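Local atomic coordinates of antigen MTB48, Mycobacterial protein (Mycobacterium smegmatis, PDB entry 4WJ1), a protein that is a PE-PPE-type substrate of the ESX-1 type VII secretion system and is probably involved in DNA conjugation, at least in the recipient strain. Residues Y10-L15 and A76-Y81; G67-A72 and P283-G288; R144-G149 and K226-H231; R164-T169 and A208-L213. All coordinates share one frame; numbering follows the deposited sequence.

Interaction 1: residues Y10-L15 and A76-Y81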
loop_
_atom_site.group_PDB
_atom_site.type_symbol
_atom_site.label_atom_id
_atom_site.label_comp_id
_atom_site.label_asym_id
_atom_site.label_seq_id
_atom_site.Cartn_x
_atom_site.Cartn_y
_atom_site.Cartn_z
ATOM N N TYR A 10 -26.386 19.838 13.425
ATOM C CA TYR A 10 -25.224 19.111 13.937
ATOM C C TYR A 10 -25.509 18.562 15.308
ATOM O O TYR A 10 -26.249 19.158 16.074
ATOM C CB TYR A 10 -24.007 20.019 14.009
ATOM C CG TYR A 10 -24.370 21.360 14.582
ATOM C CD1 TYR A 10 -24.445 21.552 15.955
ATOM C CD2 TYR A 10 -24.669 22.427 13.749
ATOM C CE1 TYR A 10 -24.802 22.772 16.482
ATOM C CE2 TYR A 10 -25.022 23.658 14.266
ATOM C CZ TYR A 10 -25.089 23.824 15.629
ATOM O OH TYR A 10 -25.440 25.055 16.133
ATOM N N GLU A 11 -24.919 17.423 15.620
ATOM C CA GLU A 11 -24.869 16.979 16.997
ATOM C C GLU A 11 -23.407 16.857 17.349
ATOM O O GLU A 11 -22.682 16.057 16.750
ATOM C CB GLU A 11 -25.632 15.676 17.182
ATOM C CG GLU A 11 -27.135 15.915 17.271
ATOM C CD GLU A 11 -27.960 14.756 16.737
ATOM O OE1 GLU A 11 -27.431 13.622 16.684
ATOM O OE2 GLU A 11 -29.136 14.985 16.366
ATOM N N LEU A 12 -22.963 17.691 18.284
ATOM C CA LEU A 12 -21.533 17.796 18.572
ATOM C C LEU A 12 -20.889 16.455 18.985
ATOM O O LEU A 12 -19.803 16.135 18.504
ATOM C CB LEU A 12 -21.296 18.865 19.638
ATOM C CG LEU A 12 -21.800 20.256 19.223
ATOM C CD1 LEU A 12 -21.747 21.221 20.393
ATOM C CD2 LEU A 12 -20.988 20.799 18.033
ATOM N N PRO A 13 -21.548 15.666 19.859
ATOM C CA PRO A 13 -20.928 14.361 20.145
ATOM C C PRO A 13 -20.789 13.489 18.904
ATOM O O PRO A 13 -19.784 12.799 18.761
ATOM C CB PRO A 13 -21.898 13.717 21.142
ATOM C CG PRO A 13 -22.581 14.876 21.798
ATOM C CD PRO A 13 -22.709 15.928 20.736
ATOM N N GLY A 14 -21.781 13.524 18.021
ATOM C CA GLY A 14 -21.710 12.782 16.777
ATOM C C GLY A 14 -20.515 13.204 15.944
ATOM O O GLY A 14 -19.905 12.384 15.248
ATOM N N LEU A 15 -20.167 14.485 16.011
ATOM C CA LEU A 15 -19.007 14.969 15.279
ATOM C C LEU A 15 -17.714 14.434 15.913
ATOM O O LEU A 15 -16.780 14.077 15.200
ATOM C CB LEU A 15 -18.993 16.493 15.213
ATOM C CG LEU A 15 -20.127 17.201 14.451
ATOM C CD1 LEU A 15 -19.938 18.699 14.505
ATOM C CD2 LEU A 15 -20.222 16.760 13.016
ATOM N N ALA A 76 -12.791 21.175 13.730
ATOM C CA ALA A 76 -12.792 22.623 13.537
ATOM C C ALA A 76 -14.236 23.071 13.316
ATOM O O ALA A 76 -14.688 24.069 13.871
ATOM C CB ALA A 76 -11.905 23.018 12.382
ATOM N N ALA A 77 -14.964 22.298 12.521
ATOM C CA ALA A 77 -16.388 22.513 12.337
ATOM C C ALA A 77 -17.111 22.504 13.679
ATOM O O ALA A 77 -17.841 23.434 14.008
ATOM C CB ALA A 77 -16.966 21.451 11.415
ATOM N N ALA A 78 -16.896 21.450 14.453
ATOM C CA ALA A 78 -17.557 21.296 15.745
ATOM C C ALA A 78 -17.261 22.488 16.637
ATOM O O ALA A 78 -18.126 22.951 17.379
ATOM C CB ALA A 78 -17.116 19.980 16.435
ATOM N N GLY A 79 -16.035 22.994 16.547
ATOM C CA GLY A 79 -15.634 24.146 17.335
ATOM C C GLY A 79 -16.430 25.357 16.925
ATOM O O GLY A 79 -16.867 26.145 17.763
ATOM N N ALA A 80 -16.619 25.491 15.619
ATOM C CA ALA A 80 -17.405 26.581 15.052
ATOM C C ALA A 80 -18.875 26.463 15.462
ATOM O O ALA A 80 -19.512 27.464 15.795
ATOM C CB ALA A 80 -17.268 26.598 13.532
ATOM N N TYR A 81 -19.404 25.240 15.457
ATOM C CA TYR A 81 -20.806 25.042 15.809
ATOM C C TYR A 81 -20.998 25.317 17.290
ATOM O O TYR A 81 -22.053 25.814 17.708
ATOM C CB TYR A 81 -21.286 23.636 15.451
ATOM C CG TYR A 81 -21.115 23.302 13.983
ATOM C CD1 TYR A 81 -21.172 24.294 13.016
ATOM C CD2 TYR A 81 -20.870 21.995 13.567
ATOM C CE1 TYR A 81 -21.005 23.996 11.680
ATOM C CE2 TYR A 81 -20.702 21.687 12.233
ATOM C CZ TYR A 81 -20.768 22.696 11.291
ATOM O OH TYR A 81 -20.602 22.395 9.960
#
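Tyr-81, the tyrosine of the YxxxD/E export motif that runs on to Glu-85 in helix 40-96, is covered by Tyr-10 just ahead of helix 12-22 in the PE part of EspB. The two rings form an offset stack, with centroids 4.5 Å apart and planes only 8° from parallel. The slip between them places Tyr-81 CB, not the middle of its ring, over the centre of the Tyr-10 face, a CH-pi contact of 3.6 Å from Tyr-81 CB to the Tyr-10 ring centroid. Tyr-10 has CG between its backbone N and carbonyl carbon (chi1 44°), which carries the ring to the side of helix 40-96, and chi2 near 83° then turns its face to Tyr-81. Leu-15 approaches differently: its CD1 meets the edge of the Tyr-81 ring, 3.6 Å from Tyr-81 CD2, and also lies 3.7 Å from Ala-78 CB. Leu-12 enters by one branch, CD2, which lies 3.8 Å from Tyr-81 CB and beside the carbonyl oxygen of Ala-78. The opposite face of the Tyr-81 ring has Ala-77 O near its rim, so both faces have neighbours. Its hydroxyl bonds to NE1 of Trp-184, the tryptophan of the WxG motif in the turn between helices 154-178 and 187-230; Tyr-10 and Leu-15 touch Trp-184 too, joining the first helix, the long PE helix and the PPE hairpin.

Interaction 2: residues G67-A72 and P283-G288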
loop_
_atom_site.group_PDB
_atom_site.type_symbol
_atom_site.label_atom_id
_atom_site.label_comp_id
_atom_site.label_asym_id
_atom_site.label_seq_id
_atom_site.Cartn_x
_atom_site.Cartn_y
_atom_site.Cartn_z
ATOM N N GLY A 67 -6.524 10.989 7.003
ATOM C CA GLY A 67 -7.557 10.595 7.934
ATOM C C GLY A 67 -7.532 11.560 9.095
ATOM O O GLY A 67 -8.573 12.029 9.553
ATOM N N GLU A 68 -6.324 11.884 9.540
ATOM C CA GLU A 68 -6.145 12.825 10.637
ATOM C C GLU A 68 -6.589 14.231 10.253
ATOM O O GLU A 68 -7.049 14.978 11.104
ATOM C CB GLU A 68 -4.688 12.841 11.082
ATOM C CG GLU A 68 -4.226 11.512 11.648
ATOM C CD GLU A 68 -2.722 11.391 11.667
ATOM O OE1 GLU A 68 -2.225 10.244 11.749
ATOM O OE2 GLU A 68 -2.046 12.446 11.599
ATOM N N ARG A 69 -6.443 14.584 8.978
ATOM C CA ARG A 69 -6.832 15.910 8.520
ATOM C C ARG A 69 -8.351 16.045 8.492
ATOM O O ARG A 69 -8.893 17.068 8.911
ATOM C CB ARG A 69 -6.238 16.211 7.144
ATOM C CG ARG A 69 -4.723 16.244 7.152
ATOM C CD ARG A 69 -4.146 16.711 5.831
ATOM N NE ARG A 69 -4.500 18.100 5.590
ATOM C CZ ARG A 69 -5.402 18.501 4.701
ATOM N NH1 ARG A 69 -6.036 17.611 3.947
ATOM N NH2 ARG A 69 -5.658 19.793 4.559
ATOM N N ILE A 70 -9.033 15.004 8.026
ATOM C CA ILE A 70 -10.485 14.989 8.051
ATOM C C ILE A 70 -10.973 15.097 9.488
ATOM O O ILE A 70 -11.905 15.844 9.772
ATOM C CB ILE A 70 -11.061 13.726 7.401
ATOM C CG1 ILE A 70 -10.699 13.696 5.916
ATOM C CG2 ILE A 70 -12.576 13.655 7.601
ATOM C CD1 ILE A 70 -11.413 12.616 5.152
ATOM N N ALA A 71 -10.322 14.380 10.398
ATOM C CA ALA A 71 -10.685 14.453 11.816
ATOM C C ALA A 71 -10.565 15.879 12.315
ATOM O O ALA A 71 -11.427 16.376 13.024
ATOM C CB ALA A 71 -9.808 13.538 12.660
ATOM N N ALA A 72 -9.474 16.531 11.945
ATOM C CA ALA A 72 -9.197 17.859 12.438
ATOM C C ALA A 72 -10.202 18.849 11.853
ATOM O O ALA A 72 -10.652 19.766 12.536
ATOM C CB ALA A 72 -7.773 18.261 12.097
ATOM N N PRO A 283 -3.325 9.803 -1.691
ATOM C CA PRO A 283 -4.686 9.915 -1.152
ATOM C C PRO A 283 -5.326 11.278 -1.434
ATOM O O PRO A 283 -4.632 12.239 -1.764
ATOM C CB PRO A 283 -4.473 9.725 0.345
ATOM C CG PRO A 283 -3.115 10.286 0.580
ATOM C CD PRO A 283 -2.312 9.844 -0.627
ATOM N N PRO A 284 -6.655 11.367 -1.312
ATOM C CA PRO A 284 -7.272 12.686 -1.480
ATOM C C PRO A 284 -7.019 13.537 -0.244
ATOM O O PRO A 284 -6.968 13.013 0.874
ATOM C CB PRO A 284 -8.758 12.365 -1.639
ATOM C CG PRO A 284 -8.931 11.123 -0.810
ATOM C CD PRO A 284 -7.658 10.324 -1.026
ATOM N N SER A 285 -6.840 14.835 -0.442
ATOM C CA SER A 285 -6.639 15.727 0.683
ATOM C C SER A 285 -7.872 16.598 0.802
ATOM O O SER A 285 -8.245 17.266 -0.154
ATOM C CB SER A 285 -5.374 16.574 0.502
ATOM O OG SER A 285 -4.225 15.754 0.338
ATOM N N ILE A 286 -8.525 16.568 1.959
ATOM C CA ILE A 286 -9.672 17.443 2.179
ATOM C C ILE A 286 -9.211 18.892 2.216
ATOM O O ILE A 286 -8.091 19.190 2.642
ATOM C CB ILE A 286 -10.404 17.114 3.488
ATOM C CG1 ILE A 286 -11.769 17.797 3.514
ATOM C CG2 ILE A 286 -9.566 17.531 4.683
ATOM C CD1 ILE A 286 -12.531 17.528 4.739
ATOM N N GLY A 287 -10.066 19.799 1.764
ATOM C CA GLY A 287 -9.723 21.203 1.773
ATOM C C GLY A 287 -10.129 21.887 3.058
ATOM O O GLY A 287 -9.319 22.111 3.953
ATOM N N GLY A 288 -11.404 22.206 3.153
ATOM C CA GLY A 288 -11.921 23.012 4.233
ATOM C C GLY A 288 -13.415 23.034 4.021
ATOM O O GLY A 288 -13.887 22.864 2.902
#
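Arg-69 and Ile-286 join the long PE helix 40-96 to the extended tail that follows the last PPE helix, 248-272, a helix-to-coil packing across the PE-PPE interface. The guanidinium group comes end-on, presenting NH1 and NH2 together to one carbonyl oxygen, that of Ile-286, which lies nearly in the guanidinium plane. Arg-69 reaches the tail with its chain bent at chi3 (66°), and its NE binds Pro-117 O in the long connection between helices 40-96 and 139-147. Arg-69 NH1 also forms a salt bridge with Glu-66, and the other carboxylate oxygen of Glu-66 accepts from Ser-285 OG; the glutamate thus ties the arginine to the tail a second time and would probably offset its charge in this buried setting. Beside this polar grip the two isoleucines cross at about a right angle, with Ile-70 CG1 4.2 Å from Ile-286 CG2, a looser apolar touch. Helix 187-230 backs them, Leu-199 against Ile-70 and Ala-195 against Ile-286. The two bonds to the carbonyl differ: Arg-69 NH1 sits on a lone pair of Ile-286 O at 2.9 Å, in the carbonyl plane, whereas Arg-69 NH2 meets Ile-286 O at 3.2 Å, close to the line of the C=O bond.

Interaction 3: residues R144-G149 and K226-H231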
loop_
_atom_site.group_PDB
_atom_site.type_symbol
_atom_site.label_atom_id
_atom_site.label_comp_id
_atom_site.label_asym_id
_atom_site.label_seq_id
_atom_site.Cartn_x
_atom_site.Cartn_y
_atom_site.Cartn_z
ATOM N N ARG A 144 24.818 -23.934 -8.205
ATOM C CA ARG A 144 25.407 -23.592 -6.918
ATOM C C ARG A 144 24.723 -22.376 -6.321
ATOM O O ARG A 144 24.340 -22.368 -5.152
ATOM C CB ARG A 144 26.907 -23.331 -7.086
ATOM C CG ARG A 144 27.720 -23.237 -5.800
ATOM C CD ARG A 144 28.713 -24.400 -5.716
ATOM N NE ARG A 144 29.300 -24.680 -7.026
ATOM C CZ ARG A 144 29.872 -25.832 -7.364
ATOM N NH1 ARG A 144 29.936 -26.830 -6.489
ATOM N NH2 ARG A 144 30.374 -25.988 -8.584
ATOM N N ILE A 145 24.579 -21.339 -7.139
ATOM C CA ILE A 145 23.962 -20.096 -6.705
ATOM C C ILE A 145 22.515 -20.344 -6.310
ATOM O O ILE A 145 22.059 -19.889 -5.261
ATOM C CB ILE A 145 24.033 -19.032 -7.811
ATOM C CG1 ILE A 145 25.460 -18.534 -7.972
ATOM C CG2 ILE A 145 23.095 -17.859 -7.522
ATOM C CD1 ILE A 145 25.641 -17.732 -9.212
ATOM N N ILE A 146 21.796 -21.080 -7.156
ATOM C CA ILE A 146 20.398 -21.397 -6.890
ATOM C C ILE A 146 20.252 -22.181 -5.581
ATOM O O ILE A 146 19.400 -21.870 -4.745
ATOM C CB ILE A 146 19.781 -22.201 -8.060
ATOM C CG1 ILE A 146 19.624 -21.300 -9.282
ATOM C CG2 ILE A 146 18.421 -22.759 -7.688
ATOM C CD1 ILE A 146 19.377 -22.054 -10.556
ATOM N N HIS A 147 21.096 -23.186 -5.379
ATOM C CA HIS A 147 20.837 -24.092 -4.274
ATOM C C HIS A 147 21.533 -23.706 -2.976
ATOM O O HIS A 147 21.223 -24.259 -1.926
ATOM C CB HIS A 147 21.176 -25.514 -4.691
ATOM C CG HIS A 147 20.171 -26.089 -5.640
ATOM N ND1 HIS A 147 19.089 -26.822 -5.221
ATOM C CD2 HIS A 147 20.060 -25.978 -6.991
ATOM C CE1 HIS A 147 18.350 -27.159 -6.274
ATOM N NE2 HIS A 147 18.922 -26.657 -7.352
ATOM N N SER A 148 22.406 -22.708 -3.023
ATOM C CA SER A 148 23.000 -22.212 -1.792
ATOM C C SER A 148 22.061 -21.206 -1.124
ATOM O O SER A 148 22.281 -20.772 0.005
ATOM C CB SER A 148 24.369 -21.590 -2.061
ATOM O OG SER A 148 24.226 -20.263 -2.514
ATOM N N GLY A 149 21.003 -20.831 -1.827
ATOM C CA GLY A 149 20.010 -19.956 -1.243
ATOM C C GLY A 149 18.836 -20.769 -0.739
ATOM O O GLY A 149 18.974 -21.955 -0.404
ATOM N N LYS A 226 9.508 -22.931 -10.597
ATOM C CA LYS A 226 9.748 -23.575 -11.884
ATOM C C LYS A 226 11.245 -23.601 -12.212
ATOM O O LYS A 226 11.737 -24.546 -12.832
ATOM C CB LYS A 226 8.960 -22.854 -12.974
ATOM C CG LYS A 226 8.870 -23.562 -14.316
ATOM C CD LYS A 226 7.657 -23.041 -15.095
ATOM C CE LYS A 226 7.987 -22.745 -16.558
ATOM N NZ LYS A 226 7.154 -21.609 -17.105
ATOM N N LEU A 227 11.969 -22.570 -11.785
ATOM C CA LEU A 227 13.400 -22.502 -12.041
ATOM C C LEU A 227 14.094 -23.616 -11.263
ATOM O O LEU A 227 14.907 -24.363 -11.798
ATOM C CB LEU A 227 13.960 -21.140 -11.644
ATOM C CG LEU A 227 15.486 -21.107 -11.592
ATOM C CD1 LEU A 227 16.073 -21.149 -12.992
ATOM C CD2 LEU A 227 15.985 -19.912 -10.811
ATOM N N VAL A 228 13.746 -23.740 -9.993
ATOM C CA VAL A 228 14.329 -24.764 -9.151
ATOM C C VAL A 228 14.006 -26.164 -9.686
ATOM O O VAL A 228 14.857 -27.048 -9.692
ATOM C CB VAL A 228 13.845 -24.608 -7.712
ATOM C CG1 VAL A 228 14.211 -25.842 -6.880
ATOM C CG2 VAL A 228 14.443 -23.348 -7.121
ATOM N N ALA A 229 12.785 -26.334 -10.173
ATOM C CA ALA A 229 12.313 -27.598 -10.725
ATOM C C ALA A 229 13.001 -27.994 -12.028
ATOM O O ALA A 229 13.335 -29.159 -12.221
ATOM C CB ALA A 229 10.798 -27.537 -10.939
ATOM N N ASN A 230 13.208 -27.040 -12.928
ATOM C CA ASN A 230 13.757 -27.384 -14.231
ATOM C C ASN A 230 15.248 -27.150 -14.381
ATOM O O ASN A 230 15.840 -27.602 -15.352
ATOM C CB ASN A 230 13.040 -26.612 -15.335
ATOM C CG ASN A 230 11.577 -26.934 -15.394
ATOM O OD1 ASN A 230 11.145 -27.972 -14.886
ATOM N ND2 ASN A 230 10.791 -26.042 -16.006
ATOM N N HIS A 231 15.858 -26.416 -13.461
ATOM C CA HIS A 231 17.281 -26.145 -13.599
ATOM C C HIS A 231 18.065 -27.312 -13.034
ATOM O O HIS A 231 17.609 -27.970 -12.108
ATOM C CB HIS A 231 17.671 -24.852 -12.890
ATOM C CG HIS A 231 19.064 -24.402 -13.187
ATOM N ND1 HIS A 231 20.167 -24.933 -12.559
ATOM C CD2 HIS A 231 19.535 -23.493 -14.081
ATOM C CE1 HIS A 231 21.260 -24.354 -13.030
ATOM N NE2 HIS A 231 20.901 -23.476 -13.952
HETATM O O HOH W 1 17.393 -26.581 -9.710
#
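Ile-146 sets its CD1 methyl over the middle of the His-231 imidazole face, a CH-pi contact of 3.6 Å from CD1 to the ring centroid, 13° off the ring normal. The same methyl touches Leu-227 CD2 at 4.0 Å, while the other branch of Ile-146, CG2, meets Val-228 CG2 at 4.1 Å, the two side chains running antiparallel to each other. Polar contact runs through a water: it lies in the plane of the His-147 ring, 2.8 Å from NE2 of His-147, and hydrogen-bonds to the backbone oxygens of Val-228 and His-231 at the helix end. This is the packing of the short PPE helix 139-147 against the C-terminal end of the long helix 187-230, within the PPE helical bundle. His-231 is the first residue to leave helical geometry, although its N still bonds to Leu-227 O at 2.8 Å. With CG anti to the backbone N (chi1 -170°), its ring turns toward helix 139-147. Farther out, Ser-262 OG of helix 248-272 bonds to His-231 NE2, Ala-265 and Tyr-269 of that helix touch Leu-227, and Leu-39 from the loop before helix 40-96 packs on both Ile-146 and Leu-227.

Interaction 4: residues R164-T169 and A208-L213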
loop_
_atom_site.group_PDB
_atom_site.type_symbol
_atom_site.label_atom_id
_atom_site.label_comp_id
_atom_site.label_asym_id
_atom_site.label_seq_id
_atom_site.Cartn_x
_atom_site.Cartn_y
_atom_site.Cartn_z
ATOM N N ARG A 164 -1.061 -9.991 0.283
ATOM C CA ARG A 164 -2.372 -10.460 -0.133
ATOM C C ARG A 164 -3.392 -10.263 0.978
ATOM O O ARG A 164 -4.516 -9.823 0.739
ATOM C CB ARG A 164 -2.319 -11.927 -0.527
ATOM C CG ARG A 164 -3.656 -12.514 -0.932
ATOM C CD ARG A 164 -3.584 -14.032 -0.921
ATOM N NE ARG A 164 -3.402 -14.518 0.442
ATOM C CZ ARG A 164 -2.700 -15.596 0.774
ATOM N NH1 ARG A 164 -2.108 -16.321 -0.170
ATOM N NH2 ARG A 164 -2.589 -15.944 2.054
ATOM N N ASP A 165 -2.985 -10.555 2.204
ATOM C CA ASP A 165 -3.931 -10.541 3.303
ATOM C C ASP A 165 -4.151 -9.176 3.871
ATOM O O ASP A 165 -5.073 -8.972 4.662
ATOM C CB ASP A 165 -3.461 -11.464 4.395
ATOM C CG ASP A 165 -3.529 -12.902 3.979
ATOM O OD1 ASP A 165 -4.332 -13.269 3.095
ATOM O OD2 ASP A 165 -2.781 -13.673 4.553
ATOM N N TYR A 166 -3.308 -8.237 3.467
ATOM C CA TYR A 166 -3.438 -6.868 3.930
ATOM C C TYR A 166 -4.529 -6.149 3.144
ATOM O O TYR A 166 -5.047 -5.128 3.580
ATOM C CB TYR A 166 -2.118 -6.132 3.789
ATOM C CG TYR A 166 -2.005 -4.923 4.681
ATOM C CD1 TYR A 166 -2.225 -5.031 6.050
ATOM C CD2 TYR A 166 -1.660 -3.677 4.164
ATOM C CE1 TYR A 166 -2.115 -3.935 6.875
ATOM C CE2 TYR A 166 -1.536 -2.580 4.987
ATOM C CZ TYR A 166 -1.763 -2.717 6.339
ATOM O OH TYR A 166 -1.637 -1.639 7.172
ATOM N N GLN A 167 -4.855 -6.693 1.976
ATOM C CA GLN A 167 -5.847 -6.092 1.115
ATOM C C GLN A 167 -7.137 -5.948 1.892
ATOM O O GLN A 167 -7.730 -4.875 1.934
ATOM C CB GLN A 167 -6.070 -6.929 -0.146
ATOM C CG GLN A 167 -7.476 -6.789 -0.710
ATOM C CD GLN A 167 -7.535 -6.993 -2.213
ATOM O OE1 GLN A 167 -6.736 -7.744 -2.787
ATOM N NE2 GLN A 167 -8.468 -6.295 -2.869
ATOM N N SER A 168 -7.551 -7.024 2.546
ATOM C CA SER A 168 -8.798 -6.985 3.288
ATOM C C SER A 168 -8.684 -6.033 4.487
ATOM O O SER A 168 -9.672 -5.463 4.924
ATOM C CB SER A 168 -9.191 -8.383 3.751
ATOM O OG SER A 168 -8.692 -8.609 5.042
ATOM N N THR A 169 -7.477 -5.855 5.014
ATOM C CA THR A 169 -7.279 -4.901 6.092
ATOM C C THR A 169 -7.589 -3.489 5.639
ATOM O O THR A 169 -8.302 -2.750 6.316
ATOM C CB THR A 169 -5.846 -4.912 6.618
ATOM O OG1 THR A 169 -5.476 -6.242 6.973
ATOM C CG2 THR A 169 -5.762 -4.042 7.848
ATOM N N ALA A 208 -6.721 -2.987 -3.093
ATOM C CA ALA A 208 -6.598 -3.653 -4.381
ATOM C C ALA A 208 -5.159 -3.660 -4.862
ATOM O O ALA A 208 -4.748 -4.602 -5.551
ATOM C CB ALA A 208 -7.485 -2.982 -5.416
ATOM N N GLU A 209 -4.413 -2.602 -4.526
ATOM C CA GLU A 209 -2.993 -2.527 -4.874
ATOM C C GLU A 209 -2.215 -3.568 -4.078
ATOM O O GLU A 209 -1.263 -4.146 -4.577
ATOM C CB GLU A 209 -2.411 -1.139 -4.613
ATOM C CG GLU A 209 -3.047 0.007 -5.413
ATOM C CD GLU A 209 -2.694 0.001 -6.892
ATOM O OE1 GLU A 209 -2.099 -0.978 -7.376
ATOM O OE2 GLU A 209 -3.034 0.983 -7.591
ATOM N N CYS A 210 -2.627 -3.791 -2.840
ATOM C CA CYS A 210 -2.086 -4.873 -2.043
ATOM C C CYS A 210 -2.271 -6.184 -2.795
ATOM O O CYS A 210 -1.351 -6.987 -2.871
ATOM C CB CYS A 210 -2.760 -4.925 -0.672
ATOM S SG CYS A 210 -2.250 -3.595 0.421
ATOM N N GLY A 211 -3.451 -6.366 -3.383
ATOM C CA GLY A 211 -3.741 -7.543 -4.177
ATOM C C GLY A 211 -2.795 -7.636 -5.367
ATOM O O GLY A 211 -2.264 -8.702 -5.675
ATOM N N ARG A 212 -2.565 -6.507 -6.022
ATOM C CA ARG A 212 -1.710 -6.484 -7.197
ATOM C C ARG A 212 -0.254 -6.798 -6.844
ATOM O O ARG A 212 0.438 -7.460 -7.615
ATOM C CB ARG A 212 -1.811 -5.125 -7.915
ATOM C CG ARG A 212 -3.202 -4.853 -8.513
ATOM C CD ARG A 212 -3.274 -3.554 -9.337
ATOM N NE ARG A 212 -2.279 -3.560 -10.406
ATOM C CZ ARG A 212 -1.417 -2.574 -10.651
ATOM N NH1 ARG A 212 -1.433 -1.464 -9.913
ATOM N NH2 ARG A 212 -0.542 -2.696 -11.649
ATOM N N LEU A 213 0.219 -6.329 -5.694
ATOM C CA LEU A 213 1.602 -6.605 -5.319
ATOM C C LEU A 213 1.748 -8.109 -5.040
ATOM O O LEU A 213 2.702 -8.745 -5.480
ATOM C CB LEU A 213 2.023 -5.766 -4.110
ATOM C CG LEU A 213 3.412 -6.069 -3.547
ATOM C CD1 LEU A 213 4.448 -6.025 -4.648
ATOM C CD2 LEU A 213 3.771 -5.105 -2.411
#
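Gln-167 and Cys-210 make the close part of this contact, where the backbones come within 5.1 Å between the Gln-167 and Cys-210 CA atoms. Cys-210 CB presses on the Gln-167 backbone, 3.8 Å from its CA. From there the extended glutamine chain reaches across to the facing helix, bringing Gln-167 OE1 to 3.3 Å from Gly-211 CA; lacking a side chain, the glycine leaves the room that the amide oxygen takes. The amide's other end, NE2, lies over Ala-208 CA at 3.6 Å and hydrogen-bonds to Glu-171 one turn on. These segments belong to helices 154-178 and 187-230, the antiparallel hairpin of the PPE part, whose local axes approach to 7.3 Å at 176°. On its inner side Cys-210 SG meets the edge of the Tyr-166 ring, 3.8 Å from CD2 of that ring, a sulfur-aromatic contact. Phe-60 of helix 40-96 touches both residues, and the Tyr-166 hydroxyl bonds to Pro-27 O. Toward solvent, packing gives way to a salt bridge within helix 154-178, Arg-164 NE meeting Asp-165 OD1 from above the carboxylate plane at 3.1 Å. Pointing away from the contact, Arg-212 NH1 uses the syn lone pair of Glu-209 OE1 at 2.7 Å, beside Leu-56, Gln-276 and Ile-278.

Overall arrangement
The contacts are strung along an elongated helical PE-PPE bundle without strands, the N-terminal part of the longer EspB protein. Interactions 1 and 2 share helix 40-96, with centres about 16 Å apart; their segments alternate along the chain, interaction 2 bringing the tail after the last PPE helix back to the PE part. Interactions 3 and 4 share helix 187-230, with centres about 29 Å apart, and lie wholly in the PPE part; in sequence, both fall between the two segments of interaction 2. Interactions 1 and 3 sit on opposite sides of the chain's centre, about 62 Å apart centre to centre, so the export-motif region of interaction 1 is remote from the far helix end of interaction 3.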